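Local coordinates for lactate racemase (Thermoanaerobacterium thermosaccharolyticum, PDB 2YJG), which interconverts the D- and L-isomers of lactate, using a nickel pincer cofactor derived from nicotinic acid mononucleotide, at residues I313-E318 with H370-V375; D278-S283 with N413-G418. One frame throughout, in Å; residues are numbered along the deposited sequence.

Interaction 1: I313-E318 with H370-V375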
loop_
_atom_site.group_PDB
_atom_site.type_symbol
_atom_site.label_atom_id
_atom_site.label_comp_id
_atom_site.label_asym_id
_atom_site.label_seq_id
_atom_site.Cartn_x
_atom_site.Cartn_y
_atom_site.Cartn_z
ATOM N N ILE A 313 -3.872 -45.667 5.512
ATOM C CA ILE A 313 -4.452 -44.425 5.094
ATOM C C ILE A 313 -3.809 -44.050 3.750
ATOM O O ILE A 313 -2.545 -43.933 3.659
ATOM C CB ILE A 313 -4.169 -43.321 6.138
ATOM C CG1 ILE A 313 -4.876 -43.632 7.469
ATOM C CG2 ILE A 313 -4.547 -41.914 5.615
ATOM C CD1 ILE A 313 -4.104 -42.927 8.742
ATOM N N ILE A 314 -4.642 -43.891 2.724
ATOM C CA ILE A 314 -4.242 -43.329 1.389
ATOM C C ILE A 314 -4.663 -41.877 1.327
ATOM O O ILE A 314 -5.829 -41.523 1.558
ATOM C CB ILE A 314 -4.883 -44.057 0.187
ATOM C CG1 ILE A 314 -4.565 -45.538 0.218
ATOM C CG2 ILE A 314 -4.439 -43.407 -1.114
ATOM C CD1 ILE A 314 -5.499 -46.462 -0.637
ATOM N N ILE A 315 -3.701 -41.014 1.051
ATOM C CA ILE A 315 -3.953 -39.598 0.971
ATOM C C ILE A 315 -3.456 -39.051 -0.385
ATOM O O ILE A 315 -2.298 -39.238 -0.747
ATOM C CB ILE A 315 -3.321 -38.777 2.156
ATOM C CG1 ILE A 315 -3.812 -37.357 2.007
ATOM C CG2 ILE A 315 -1.823 -38.817 2.175
ATOM C CD1 ILE A 315 -3.820 -36.444 3.173
ATOM N N ALA A 316 -4.337 -38.348 -1.096
ATOM C CA ALA A 316 -3.956 -37.702 -2.310
ATOM C C ALA A 316 -3.666 -36.272 -1.980
ATOM O O ALA A 316 -4.531 -35.578 -1.502
ATOM C CB ALA A 316 -5.048 -37.809 -3.381
ATOM N N ALA A 317 -2.415 -35.867 -2.234
ATOM C CA ALA A 317 -1.872 -34.530 -1.916
ATOM C C ALA A 317 -0.724 -34.254 -2.918
ATOM O O ALA A 317 0.298 -34.929 -2.918
ATOM C CB ALA A 317 -1.364 -34.463 -0.440
ATOM N N GLU A 318 -0.937 -33.320 -3.832
ATOM C CA GLU A 318 0.039 -33.079 -4.923
ATOM C C GLU A 318 1.378 -32.683 -4.354
ATOM O O GLU A 318 2.425 -33.146 -4.815
ATOM C CB GLU A 318 -0.493 -31.974 -5.816
ATOM C CG GLU A 318 0.444 -31.585 -6.914
ATOM C CD GLU A 318 -0.050 -30.476 -7.781
ATOM O OE1 GLU A 318 -0.347 -29.368 -7.263
ATOM O OE2 GLU A 318 -0.106 -30.711 -9.019
ATOM N N HIS A 370 -0.349 -46.819 11.956
ATOM C CA HIS A 370 -0.949 -46.926 10.613
ATOM C C HIS A 370 0.103 -46.808 9.553
ATOM O O HIS A 370 1.090 -46.091 9.737
ATOM C CB HIS A 370 -1.964 -45.797 10.367
ATOM C CG HIS A 370 -3.001 -45.690 11.423
ATOM N ND1 HIS A 370 -2.883 -44.838 12.499
ATOM C CD2 HIS A 370 -4.179 -46.339 11.574
ATOM C CE1 HIS A 370 -3.944 -44.987 13.283
ATOM N NE2 HIS A 370 -4.766 -45.860 12.719
ATOM N N LYS A 371 -0.146 -47.419 8.402
ATOM C CA LYS A 371 0.676 -47.142 7.222
ATOM C C LYS A 371 0.048 -46.027 6.444
ATOM O O LYS A 371 -1.176 -45.995 6.354
ATOM C CB LYS A 371 0.700 -48.384 6.314
ATOM C CG LYS A 371 1.173 -49.619 7.011
ATOM C CD LYS A 371 2.642 -49.723 7.098
ATOM C CE LYS A 371 3.035 -50.881 8.088
ATOM N NZ LYS A 371 4.274 -51.619 7.654
ATOM N N VAL A 372 0.855 -45.136 5.878
ATOM C CA VAL A 372 0.346 -44.076 5.043
ATOM C C VAL A 372 0.941 -44.243 3.663
ATOM O O VAL A 372 2.177 -44.543 3.496
ATOM C CB VAL A 372 0.643 -42.703 5.632
ATOM C CG1 VAL A 372 0.203 -41.567 4.672
ATOM C CG2 VAL A 372 -0.040 -42.568 7.006
ATOM N N ILE A 373 0.053 -44.150 2.687
ATOM C CA ILE A 373 0.426 -44.170 1.277
ATOM C C ILE A 373 0.108 -42.819 0.707
ATOM O O ILE A 373 -1.024 -42.334 0.836
ATOM C CB ILE A 373 -0.327 -45.275 0.442
ATOM C CG1 ILE A 373 0.080 -46.650 0.919
ATOM C CG2 ILE A 373 -0.031 -45.122 -1.084
ATOM C CD1 ILE A 373 -0.885 -47.716 0.634
ATOM N N MET A 374 1.090 -42.171 0.093
ATOM C CA MET A 374 0.808 -40.874 -0.496
ATOM C C MET A 374 0.788 -40.953 -2.052
ATOM O O MET A 374 1.742 -41.377 -2.686
ATOM C CB MET A 374 1.798 -39.799 -0.036
ATOM C CG MET A 374 1.818 -39.478 1.443
ATOM S SD MET A 374 2.799 -38.006 1.807
ATOM C CE MET A 374 1.705 -36.758 1.327
ATOM N N VAL A 375 -0.320 -40.539 -2.633
ATOM C CA VAL A 375 -0.430 -40.223 -4.060
ATOM C C VAL A 375 -0.051 -38.771 -4.203
ATOM O O VAL A 375 -0.748 -37.875 -3.742
ATOM C CB VAL A 375 -1.906 -40.502 -4.609
ATOM C CG1 VAL A 375 -2.124 -40.028 -6.070
ATOM C CG2 VAL A 375 -2.273 -42.023 -4.441
#

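Interaction 2: D278-S283 with N413-G418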
loop_
_atom_site.group_PDB
_atom_site.type_symbol
_atom_site.label_atom_id
_atom_site.label_comp_id
_atom_site.label_asym_id
_atom_site.label_seq_id
_atom_site.Cartn_x
_atom_site.Cartn_y
_atom_site.Cartn_z
ATOM N N ASP A 278 -10.435 -50.708 7.615
ATOM C CA ASP A 278 -9.071 -51.124 7.399
ATOM C C ASP A 278 -8.276 -50.238 6.475
ATOM O O ASP A 278 -7.033 -50.225 6.591
ATOM C CB ASP A 278 -9.045 -52.517 6.814
ATOM C CG ASP A 278 -9.067 -53.530 7.854
ATOM O OD1 ASP A 278 -7.999 -53.728 8.485
ATOM O OD2 ASP A 278 -10.143 -54.138 8.039
ATOM N N ILE A 279 -8.986 -49.580 5.542
ATOM C CA ILE A 279 -8.413 -48.639 4.543
ATOM C C ILE A 279 -9.255 -47.359 4.518
ATOM O O ILE A 279 -10.489 -47.403 4.537
ATOM C CB ILE A 279 -8.328 -49.254 3.121
ATOM C CG1 ILE A 279 -7.494 -50.528 3.106
ATOM C CG2 ILE A 279 -7.694 -48.320 2.124
ATOM C CD1 ILE A 279 -7.578 -51.309 1.693
ATOM N N VAL A 280 -8.574 -46.222 4.502
ATOM C CA VAL A 280 -9.203 -44.960 4.297
ATOM C C VAL A 280 -8.551 -44.322 3.071
ATOM O O VAL A 280 -7.316 -44.388 2.928
ATOM C CB VAL A 280 -8.959 -44.039 5.503
ATOM C CG1 VAL A 280 -9.570 -42.733 5.255
ATOM C CG2 VAL A 280 -9.438 -44.666 6.849
ATOM N N ILE A 281 -9.350 -43.694 2.203
ATOM C CA ILE A 281 -8.881 -42.834 1.111
ATOM C C ILE A 281 -9.300 -41.429 1.377
ATOM O O ILE A 281 -10.484 -41.153 1.631
ATOM C CB ILE A 281 -9.450 -43.229 -0.274
ATOM C CG1 ILE A 281 -8.933 -44.614 -0.631
ATOM C CG2 ILE A 281 -9.124 -42.131 -1.287
ATOM C CD1 ILE A 281 -9.507 -45.197 -1.972
ATOM N N THR A 282 -8.335 -40.521 1.405
ATOM C CA THR A 282 -8.669 -39.107 1.612
ATOM C C THR A 282 -7.718 -38.177 0.806
ATOM O O THR A 282 -6.948 -38.658 -0.051
ATOM C CB THR A 282 -8.678 -38.780 3.107
ATOM O OG1 THR A 282 -9.323 -37.530 3.336
ATOM C CG2 THR A 282 -7.218 -38.812 3.696
ATOM N N SER A 283 -7.888 -36.876 0.993
ATOM C CA SER A 283 -7.082 -35.875 0.275
ATOM C C SER A 283 -6.782 -34.719 1.191
ATOM O O SER A 283 -7.279 -34.654 2.313
ATOM C CB SER A 283 -7.815 -35.345 -0.951
ATOM O OG SER A 283 -8.668 -34.317 -0.594
ATOM N N ASN A 413 -13.149 -46.641 3.933
ATOM C CA ASN A 413 -13.761 -45.377 4.201
ATOM C C ASN A 413 -13.243 -44.362 3.189
ATOM O O ASN A 413 -12.044 -44.234 3.043
ATOM C CB ASN A 413 -13.443 -44.904 5.634
ATOM C CG ASN A 413 -14.410 -45.428 6.706
ATOM O OD1 ASN A 413 -14.042 -45.540 7.897
ATOM N ND2 ASN A 413 -15.645 -45.667 6.325
ATOM N N VAL A 414 -14.116 -43.583 2.545
ATOM C CA VAL A 414 -13.697 -42.514 1.604
ATOM C C VAL A 414 -14.038 -41.170 2.155
ATOM O O VAL A 414 -15.203 -40.871 2.412
ATOM C CB VAL A 414 -14.360 -42.675 0.183
ATOM C CG1 VAL A 414 -13.860 -41.555 -0.790
ATOM C CG2 VAL A 414 -14.036 -44.081 -0.388
ATOM N N ILE A 415 -13.026 -40.330 2.371
ATOM C CA ILE A 415 -13.240 -39.014 2.913
ATOM C C ILE A 415 -12.671 -38.074 1.848
ATOM O O ILE A 415 -11.466 -37.784 1.870
ATOM C CB ILE A 415 -12.453 -38.796 4.205
ATOM C CG1 ILE A 415 -12.656 -39.986 5.185
ATOM C CG2 ILE A 415 -12.846 -37.437 4.815
ATOM C CD1 ILE A 415 -12.008 -39.789 6.582
ATOM N N PRO A 416 -13.516 -37.611 0.911
ATOM C CA PRO A 416 -12.912 -36.947 -0.251
ATOM C C PRO A 416 -12.101 -35.684 0.053
ATOM O O PRO A 416 -11.095 -35.449 -0.611
ATOM C CB PRO A 416 -14.089 -36.637 -1.184
ATOM C CG PRO A 416 -15.320 -37.408 -0.583
ATOM C CD PRO A 416 -14.983 -37.806 0.802
ATOM N N ASP A 417 -12.506 -34.912 1.050
ATOM C CA ASP A 417 -11.734 -33.772 1.526
ATOM C C ASP A 417 -11.387 -33.909 3.026
ATOM O O ASP A 417 -12.205 -33.640 3.929
ATOM C CB ASP A 417 -12.486 -32.502 1.257
ATOM C CG ASP A 417 -11.694 -31.227 1.662
ATOM O OD1 ASP A 417 -10.757 -31.308 2.494
ATOM O OD2 ASP A 417 -12.030 -30.145 1.136
ATOM N N GLY A 418 -10.173 -34.386 3.258
ATOM C CA GLY A 418 -9.666 -34.656 4.586
ATOM C C GLY A 418 -9.468 -33.453 5.511
ATOM O O GLY A 418 -9.428 -33.607 6.729
#

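Interaction 1: I313-E318 with H370-V375
Ile315 and Met374 lie side by side on one face of a parallel strand pair, CG2 of Ile315 sitting 3.8 Å from CG of Met374. The methionine starts out beside its own backbone N (chi1 -63°), runs extended through chi2 and then bends at chi3 (77°), which brings CE near CB of Ala317 at 4.2 Å. A long, flexible, unbranched chain suits a place where the end must bend to reach Ala317. Helix 293-305 covers Met374 and Ala317, and helix 357-369 covers Ile313 and Val372 on the same face. On the other face Ile314, Ile373 and Val375 pack beneath Ala398 of helix 395-405; CG2 of Ile314 meets CG2 of Val375 at 4.2 Å, and beta-branched residues suit the extended backbone there. Main-chain bonds zip the strands together: Ile313 N gives to Lys371 O at 2.8 Å, and the ladder runs on to Ala317 N, which reaches Val375 O at 3.0 Å. One rung is bent, Val375 N meeting Ile315 O at an N-H...O angle of 149°. Ile313 CD1 rests 3.9 Å from CB of buried His370, whose ND1 bonds to Ile366 O. Against this close packing, the ammonium end of Lys371 leads away from the pair on the exposed side, where a charge suits. Helices alone link these neighbouring strands, a beta-alpha-beta connection within a six-stranded parallel sheet of alpha/beta architecture, helices packed on both faces.

Interaction 2: D278-S283 with N413-G418
With OG1 set opposite the backbone N (chi1 -165°), Thr282 turns its hydroxyl across to Ile415 O, while Ser283, whose OG stands between its own N and carbonyl carbon (chi1 84°), reaches Pro416 O. Thr282 OG1 donates to Ile415 O over 2.6 Å, in the carbonyl plane; Ser283 OG donates to Pro416 O over 2.7 Å, tilted from that plane, and also meets Gly285 N. Before these residues the strands pair in ordinary parallel fashion, with Ile281 N bonded to Asn413 O at 2.9 Å and Ile415 N to Ile281 O at 2.8 Å. The side chains of Val280 and Ile415 cross at an angle, CG1 of Val280 4.0 Å from CD1 of Ile415. Past Ile415 the chain swings across toward Ser283 until Gly418 CA lies 3.2 Å from Thr282 OG1; a side chain on Gly418 would collide with that hydroxyl and with Ser283 O. A valine in place of Thr282 would probably leave buried Ile415 O without its hydroxyl donor and press a methyl against Gly418 CA. Ser283 N, 3.8 Å from Ile415 O, has no partner in the model, and Gly418 N bonds Ser283 O weakly (3.1 Å), which is consistent with the two hydroxyls holding residues 415-418 against the strand.

Interactions 1 and 2 belong to one parallel sheet, in which strand 311-316 lies between 279-283 and 371-375; their centres are 9 Å apart. Ile314 joins them: its N lies 2.7 Å from Val280 O and its O 2.7 Å from Thr282 N, both probable hydrogen bonds, so the two pairings form a continuous run of four strands. Ile314 CD1 also packs on Ile281 CG1 at 3.9 Å. Along the chain, interaction 1 is nested within the loop that interaction 2 closes. Lys298 and Gln295 bind substrate by similarity: Ile315 and Gly418 each lie about 7 Å from the side chain of Lys298, and Ala317 about 8 Å from that of Gln295, consistent with the C-terminal ends of these strands lying near the probable lactate site.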